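Local coordinates for putative uncharacterized protein (PDB 5F5T) that is probably required for pre-mRNA splicing as a spliceosomal factor of the PRP38 family, at residues A[109-120]-A[143-151]. Sequence-based numbering, arbitrary orientation.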
ATOM      1  N   LEU A 109     -13.291   2.734   4.670  1.00 71.73           N
ATOM      2  CA  LEU A 109     -12.319   3.589   4.018  1.00 67.56           C
ATOM      3  C   LEU A 109     -12.716   5.053   4.133  1.00 68.57           C
ATOM      4  O   LEU A 109     -12.018   5.842   4.773  1.00 81.78           O
ATOM      5  CB  LEU A 109     -12.178   3.182   2.547  1.00 60.88           C
ATOM      6  CG  LEU A 109     -10.943   3.623   1.767  1.00 65.83           C
ATOM      7  CD1 LEU A 109      -9.704   2.930   2.290  1.00 65.08           C
ATOM      8  CD2 LEU A 109     -11.119   3.336   0.280  1.00 60.45           C
ATOM      9  N   TYR A 110     -13.873   5.407   3.584  1.00 64.44           N
ATOM     10  CA  TYR A 110     -14.201   6.820   3.477  1.00 70.67           C
ATOM     11  C   TYR A 110     -14.727   7.397   4.792  1.00 76.96           C
ATOM     12  O   TYR A 110     -14.176   8.372   5.317  1.00 97.40           O
ATOM     13  CB  TYR A 110     -15.209   7.031   2.352  1.00 49.80           C
ATOM     14  CG  TYR A 110     -14.645   6.612   1.009  1.00 59.71           C
ATOM     15  CD1 TYR A 110     -13.592   7.306   0.431  1.00 69.41           C
ATOM     16  CD2 TYR A 110     -15.168   5.522   0.323  1.00 68.99           C
ATOM     17  CE1 TYR A 110     -13.065   6.920  -0.790  1.00 73.83           C
ATOM     18  CE2 TYR A 110     -14.651   5.131  -0.901  1.00 75.33           C
ATOM     19  CZ  TYR A 110     -13.600   5.834  -1.453  1.00 80.23           C
ATOM     20  OH  TYR A 110     -13.083   5.449  -2.671  1.00 72.54           O
ATOM     21  N   PHE A 111     -15.741   6.757   5.361  1.00 82.23           N
ATOM     22  CA  PHE A 111     -16.450   7.342   6.492  1.00 67.51           C
ATOM     23  C   PHE A 111     -15.680   7.007   7.767  1.00 88.03           C
ATOM     24  O   PHE A 111     -15.368   7.891   8.607  1.00 96.09           O
ATOM     25  CB  PHE A 111     -17.879   6.797   6.525  1.00 82.69           C
ATOM     26  CG  PHE A 111     -18.794   7.504   7.486  1.00 79.22           C
ATOM     27  CD1 PHE A 111     -19.048   6.978   8.741  1.00 80.08           C
ATOM     28  CD2 PHE A 111     -19.438   8.673   7.114  1.00 72.50           C
ATOM     29  CE1 PHE A 111     -19.906   7.621   9.618  1.00 80.94           C
ATOM     30  CE2 PHE A 111     -20.293   9.321   7.987  1.00 90.99           C
ATOM     31  CZ  PHE A 111     -20.527   8.793   9.242  1.00 80.66           C
ATOM     32  N   GLY A 112     -15.302   5.734   7.873  1.00 80.87           N
ATOM     33  CA  GLY A 112     -14.578   5.293   9.038  1.00 77.39           C
ATOM     34  C   GLY A 112     -13.218   5.933   8.953  1.00 62.71           C
ATOM     35  O   GLY A 112     -12.723   6.452   9.954  1.00 72.87           O
ATOM     36  N   GLY A 113     -12.641   5.940   7.749  1.00 56.18           N
ATOM     37  CA  GLY A 113     -11.296   6.443   7.586  1.00 65.08           C
ATOM     38  C   GLY A 113     -11.247   7.900   7.961  1.00 69.59           C
ATOM     39  O   GLY A 113     -10.280   8.346   8.582  1.00 71.81           O
ATOM     40  N   GLU A 114     -12.296   8.636   7.602  1.00 64.29           N
ATOM     41  CA  GLU A 114     -12.344  10.044   7.950  1.00 61.12           C
ATOM     42  C   GLU A 114     -12.325  10.171   9.465  1.00 59.42           C
ATOM     43  O   GLU A 114     -11.548  10.954  10.014  1.00 65.29           O
ATOM     44  CB  GLU A 114     -13.586  10.720   7.367  1.00 81.13           C
ATOM     45  CG  GLU A 114     -13.333  12.126   6.850  1.00 93.84           C
ATOM     46  CD  GLU A 114     -12.433  12.142   5.626  1.00126.68           C
ATOM     47  OE1 GLU A 114     -12.902  11.753   4.535  1.00139.76           O
ATOM     48  OE2 GLU A 114     -11.256  12.544   5.751  1.00131.88           O
ATOM     49  N   LYS A 115     -13.133   9.366  10.151  1.00 70.71           N
ATOM     50  CA  LYS A 115     -13.107   9.432  11.615  1.00 71.48           C
ATOM     51  C   LYS A 115     -11.892   8.734  12.248  1.00 75.11           C
ATOM     52  O   LYS A 115     -11.266   9.271  13.166  1.00 69.93           O
ATOM     53  CB  LYS A 115     -14.402   8.855  12.197  1.00 68.49           C
ATOM     54  CG  LYS A 115     -15.653   9.646  11.827  1.00 86.73           C
ATOM     55  CD  LYS A 115     -16.855   9.252  12.681  1.00 98.57           C
ATOM     56  CE  LYS A 115     -17.558   8.018  12.135  1.00109.78           C
ATOM     57  NZ  LYS A 115     -18.320   7.283  13.188  1.00120.21           N
ATOM     58  N   PHE A 116     -11.560   7.542  11.758  1.00 78.47           N
ATOM     59  CA  PHE A 116     -10.480   6.748  12.349  1.00 56.48           C
ATOM     60  C   PHE A 116      -9.411   6.355  11.337  1.00 68.88           C
ATOM     61  O   PHE A 116      -9.628   5.494  10.471  1.00 66.14           O
ATOM     62  CB  PHE A 116     -11.036   5.488  13.004  1.00 60.47           C
ATOM     63  CG  PHE A 116     -12.260   5.732  13.836  1.00 64.86           C
ATOM     64  CD1 PHE A 116     -12.185   6.442  15.028  1.00 57.96           C
ATOM     65  CD2 PHE A 116     -13.487   5.248  13.428  1.00 66.42           C
ATOM     66  CE1 PHE A 116     -13.323   6.662  15.793  1.00 60.23           C
ATOM     67  CE2 PHE A 116     -14.626   5.463  14.185  1.00 59.66           C
ATOM     68  CZ  PHE A 116     -14.543   6.171  15.370  1.00 57.88           C
ATOM     69  N   LYS A 117      -8.244   6.973  11.481  1.00 51.16           N
ATOM     70  CA  LYS A 117      -7.165   6.820  10.516  1.00 53.27           C
ATOM     71  C   LYS A 117      -6.671   5.380  10.396  1.00 55.34           C
ATOM     72  O   LYS A 117      -6.336   4.943   9.303  1.00 58.68           O
ATOM     73  CB  LYS A 117      -5.993   7.742  10.868  1.00 47.44           C
ATOM     74  CG  LYS A 117      -5.546   7.672  12.316  1.00 51.16           C
ATOM     75  CD  LYS A 117      -4.694   8.876  12.676  1.00 64.46           C
ATOM     76  CE  LYS A 117      -4.027   8.699  14.017  1.00 63.23           C
ATOM     77  NZ  LYS A 117      -3.018   9.771  14.214  1.00 75.50           N
ATOM     78  N   TYR A 118      -6.588   4.653  11.507  1.00 52.18           N
ATOM     79  CA  TYR A 118      -6.132   3.263  11.454  1.00 52.81           C
ATOM     80  C   TYR A 118      -7.158   2.372  10.749  1.00 64.51           C
ATOM     81  O   TYR A 118      -6.804   1.356  10.153  1.00 53.54           O
ATOM     82  CB  TYR A 118      -5.817   2.742  12.858  1.00 39.49           C
ATOM     83  CG  TYR A 118      -4.527   3.320  13.389  1.00 47.50           C
ATOM     84  CD1 TYR A 118      -3.306   2.927  12.861  1.00 44.69           C
ATOM     85  CD2 TYR A 118      -4.533   4.303  14.372  1.00 52.80           C
ATOM     86  CE1 TYR A 118      -2.123   3.470  13.316  1.00 54.81           C
ATOM     87  CE2 TYR A 118      -3.348   4.858  14.833  1.00 44.71           C
ATOM     88  CZ  TYR A 118      -2.147   4.435  14.299  1.00 56.46           C
ATOM     89  OH  TYR A 118      -0.966   4.976  14.747  1.00 53.87           O
ATOM     90  N   LEU A 119      -8.429   2.756  10.804  1.00 51.61           N
ATOM     91  CA  LEU A 119      -9.450   2.035  10.051  1.00 53.52           C
ATOM     92  C   LEU A 119      -9.193   2.199   8.553  1.00 55.19           C
ATOM     93  O   LEU A 119      -9.345   1.251   7.777  1.00 64.91           O
ATOM     94  CB  LEU A 119     -10.852   2.526  10.409  1.00 49.47           C
ATOM     95  CG  LEU A 119     -11.997   1.784   9.715  1.00 62.20           C
ATOM     96  CD1 LEU A 119     -11.841   0.279   9.918  1.00 45.52           C
ATOM     97  CD2 LEU A 119     -13.336   2.251  10.248  1.00 61.03           C
ATOM     98  N   ARG A 120      -8.809   3.409   8.149  1.00 42.98           N
ATOM     99  CA  ARG A 120      -8.462   3.674   6.755  1.00 53.21           C
ATOM    100  C   ARG A 120      -7.217   2.906   6.354  1.00 53.08           C
ATOM    101  O   ARG A 120      -7.121   2.405   5.235  1.00 61.65           O
ATOM    102  CB  ARG A 120      -8.257   5.174   6.508  1.00 48.20           C
ATOM    103  CG  ARG A 120      -7.745   5.488   5.110  1.00 48.91           C
ATOM    104  CD  ARG A 120      -7.895   6.951   4.729  1.00 57.11           C
ATOM    105  NE  ARG A 120      -9.259   7.424   4.933  1.00 73.87           N
ATOM    106  CZ  ARG A 120      -9.648   8.683   4.771  1.00 67.13           C
ATOM    107  NH1 ARG A 120     -10.915   9.011   4.981  1.00 74.66           N
ATOM    108  NH2 ARG A 120      -8.777   9.613   4.401  1.00 74.97           N
ATOM    109  N   PHE A 143      -5.635   8.973  -1.324  1.00 55.14           N
ATOM    110  CA  PHE A 143      -5.258   9.120   0.078  1.00 60.03           C
ATOM    111  C   PHE A 143      -3.775   9.417   0.249  1.00 57.20           C
ATOM    112  O   PHE A 143      -3.260   9.441   1.365  1.00 59.98           O
ATOM    113  CB  PHE A 143      -5.671   7.881   0.860  1.00 52.45           C
ATOM    114  CG  PHE A 143      -7.142   7.621   0.801  1.00 56.34           C
ATOM    115  CD1 PHE A 143      -8.035   8.530   1.346  1.00 49.58           C
ATOM    116  CD2 PHE A 143      -7.640   6.503   0.157  1.00 65.48           C
ATOM    117  CE1 PHE A 143      -9.394   8.311   1.276  1.00 55.37           C
ATOM    118  CE2 PHE A 143      -9.001   6.277   0.084  1.00 71.72           C
ATOM    119  CZ  PHE A 143      -9.879   7.184   0.643  1.00 57.17           C
ATOM    120  N   LEU A 144      -3.093   9.658  -0.867  1.00 43.23           N
ATOM    121  CA  LEU A 144      -1.766  10.255  -0.825  1.00 47.47           C
ATOM    122  C   LEU A 144      -1.865  11.699  -0.309  1.00 58.66           C
ATOM    123  O   LEU A 144      -0.855  12.335  -0.014  1.00 72.86           O
ATOM    124  CB  LEU A 144      -1.117  10.217  -2.210  1.00 54.53           C
ATOM    125  CG  LEU A 144      -0.658   8.854  -2.745  1.00 52.87           C
ATOM    126  CD1 LEU A 144      -0.117   8.994  -4.154  1.00 49.76           C
ATOM    127  CD2 LEU A 144       0.398   8.249  -1.837  1.00 56.54           C
ATOM    128  N   GLU A 145      -3.091  12.207  -0.213  1.00 50.42           N
ATOM    129  CA  GLU A 145      -3.352  13.543   0.322  1.00 62.93           C
ATOM    130  C   GLU A 145      -3.661  13.504   1.820  1.00 50.16           C
ATOM    131  O   GLU A 145      -3.742  14.540   2.477  1.00 73.06           O
ATOM    132  CB  GLU A 145      -4.508  14.199  -0.433  1.00 59.78           C
ATOM    133  CG  GLU A 145      -4.491  15.712  -0.426  1.00 75.96           C
ATOM    134  CD  GLU A 145      -5.611  16.302  -1.261  1.00 83.75           C
ATOM    135  OE1 GLU A 145      -5.826  17.529  -1.189  1.00 85.32           O
ATOM    136  OE2 GLU A 145      -6.274  15.535  -1.990  1.00 90.74           O
ATOM    137  N   ASP A 146      -3.840  12.302   2.351  1.00 55.76           N
ATOM    138  CA  ASP A 146      -4.095  12.124   3.775  1.00 55.34           C
ATOM    139  C   ASP A 146      -2.758  12.187   4.512  1.00 56.34           C
ATOM    140  O   ASP A 146      -1.904  11.311   4.364  1.00 58.78           O
ATOM    141  CB  ASP A 146      -4.806  10.793   4.032  1.00 52.60           C
ATOM    142  CG  ASP A 146      -5.355  10.670   5.444  1.00 63.58           C
ATOM    143  OD1 ASP A 146      -4.931  11.431   6.340  1.00 63.65           O
ATOM    144  OD2 ASP A 146      -6.220   9.793   5.658  1.00 59.06           O
ATOM    145  N   ARG A 147      -2.587  13.229   5.314  1.00 53.73           N
ATOM    146  CA  ARG A 147      -1.294  13.529   5.913  1.00 45.85           C
ATOM    147  C   ARG A 147      -1.257  13.209   7.402  1.00 51.04           C
ATOM    148  O   ARG A 147      -0.291  13.542   8.088  1.00 64.02           O
ATOM    149  CB  ARG A 147      -0.954  15.002   5.691  1.00 46.92           C
ATOM    150  CG  ARG A 147      -1.700  15.938   6.624  1.00 51.29           C
ATOM    151  CD  ARG A 147      -1.282  17.378   6.422  1.00 51.82           C
ATOM    152  NE  ARG A 147      -2.239  18.117   5.608  1.00 76.62           N
ATOM    153  CZ  ARG A 147      -2.996  19.104   6.074  1.00 91.15           C
ATOM    154  NH1 ARG A 147      -2.905  19.463   7.350  1.00 83.02           N
ATOM    155  NH2 ARG A 147      -3.841  19.732   5.268  1.00 98.82           N
ATOM    156  N   ARG A 148      -2.300  12.549   7.893  1.00 43.48           N
ATOM    157  CA  ARG A 148      -2.402  12.223   9.311  1.00 53.04           C
ATOM    158  C   ARG A 148      -1.269  11.305   9.759  1.00 53.78           C
ATOM    159  O   ARG A 148      -0.840  10.425   9.017  1.00 59.28           O
ATOM    160  CB  ARG A 148      -3.756  11.573   9.617  1.00 48.06           C
ATOM    161  CG  ARG A 148      -4.928  12.544   9.598  1.00 47.56           C
ATOM    162  CD  ARG A 148      -6.257  11.825   9.822  1.00 49.11           C
ATOM    163  NE  ARG A 148      -6.563  10.887   8.744  1.00 40.13           N
ATOM    164  CZ  ARG A 148      -7.609  10.067   8.742  1.00 53.44           C
ATOM    165  NH1 ARG A 148      -8.459  10.069   9.760  1.00 48.09           N
ATOM    166  NH2 ARG A 148      -7.804   9.245   7.719  1.00 52.53           N
ATOM    167  N   LYS A 149      -0.798  11.513  10.982  1.00 58.59           N
ATOM    168  CA  LYS A 149       0.297  10.722  11.530  1.00 49.94           C
ATOM    169  C   LYS A 149      -0.135   9.321  11.951  1.00 53.27           C
ATOM    170  O   LYS A 149      -1.208   9.132  12.523  1.00 53.26           O
ATOM    171  CB  LYS A 149       0.910  11.445  12.728  1.00 47.29           C
ATOM    172  CG  LYS A 149       1.392  12.841  12.423  1.00 53.58           C
ATOM    173  CD  LYS A 149       1.868  13.530  13.680  1.00 51.12           C
ATOM    174  CE  LYS A 149       2.338  14.943  13.375  1.00 53.08           C
ATOM    175  NZ  LYS A 149       2.754  15.650  14.605  1.00 56.52           N
ATOM    176  N   LEU A 150       0.734   8.351  11.692  1.00 53.45           N
ATOM    177  CA  LEU A 150       0.533   6.969  12.106  1.00 60.58           C
ATOM    178  C   LEU A 150       1.789   6.455  12.795  1.00 54.32           C
ATOM    179  O   LEU A 150       2.900   6.892  12.484  1.00 59.83           O
ATOM    180  CB  LEU A 150       0.208   6.074  10.909  1.00 53.51           C
ATOM    181  CG  LEU A 150      -1.050   6.329  10.082  1.00 51.21           C
ATOM    182  CD1 LEU A 150      -1.098   5.344   8.926  1.00 45.17           C
ATOM    183  CD2 LEU A 150      -2.300   6.220  10.936  1.00 49.77           C
ATOM    184  N   ARG A 151       1.620   5.507  13.709  1.00 52.32           N
ATOM    185  CA  ARG A 151       2.768   4.874  14.336  1.00 49.22           C
ATOM    186  C   ARG A 151       3.033   3.567  13.602  1.00 65.49           C
ATOM    187  O   ARG A 151       2.102   2.858  13.215  1.00 51.45           O
ATOM    188  CB  ARG A 151       2.535   4.597  15.821  1.00 50.27           C
ATOM    189  CG  ARG A 151       2.225   5.828  16.650  1.00 70.15           C
ATOM    190  CD  ARG A 151       3.367   6.817  16.770  1.00 61.28           C
ATOM    191  NE  ARG A 151       4.667   6.281  17.135  1.00 61.72           N
ATOM    192  CZ  ARG A 151       5.774   7.015  17.096  1.00 65.75           C
ATOM    193  NH1 ARG A 151       5.697   8.278  16.700  1.00 62.56           N
ATOM    194  NH2 ARG A 151       6.948   6.503  17.437  1.00 59.72           N
TER
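Arg-148 reaches across to the end of helix 102-115 and grips one carbonyl oxygen with both terminal nitrogens. NH1 and NH2 each lie 2.8 Å from Gly-113 O, which sits at the edge of the guanidinium, in its plane. The contact joins the bend between helices 102-115 and 117-130 of this PRP38-family protein to the loop leading into the hairpin of strands 149-153 and 158-162. Lys-117 CB lies over the centre of one guanidinium face, 3.5 Å from Arg-148 CZ. Asp-146 holds the same group side-on, through NE and NH2, and so helps to fix its rotation. Its two oxygens use their syn lone pairs, OD1 for Arg-148 NE and OD2 for Arg-148 NH2, the latter at 2.7 Å. Asp-146 OD1 also accepts a hydrogen bond from the backbone N of Arg-148, which makes an Asx turn. An alanine in place of Arg-148 would probably leave Gly-113 O without these two donors and strip the Asp-146 carboxylate of its two-pronged guanidinium partner.

Arg-120 NH2 also reaches Asp-146 OD2, in a salt bridge whose hydrogen bond is weak, and Glu-114 extends the network through Arg-120 NH1. The Arg-120 guanidinium lies between Arg-148 NH2 over one face and Phe-143 CE1 over the opposite face. The shared carboxylate probably offsets the closeness of the two arginines. A bend at chi3 (-52°) turns Arg-120 NE back to Leu-109 O, at 3.2 Å. Phe-143 also receives Arg-120 CD over a ring face, a CH-pi contact, and meets Leu-109 CD2 and Tyr-110 CE1.

Nearer the hairpin, the extended Lys-117 chain brings NZ to Lys-149 O, at 2.6 Å. This NZ also forms a salt bridge with an acidic side chain of another protein chain. Leu-150 CD2 packs over one face of the Tyr-118 ring. At that ring's edge, Arg-151 N donates a nearly straight hydrogen bond (167°) to Tyr-118 OH, at 2.8 Å.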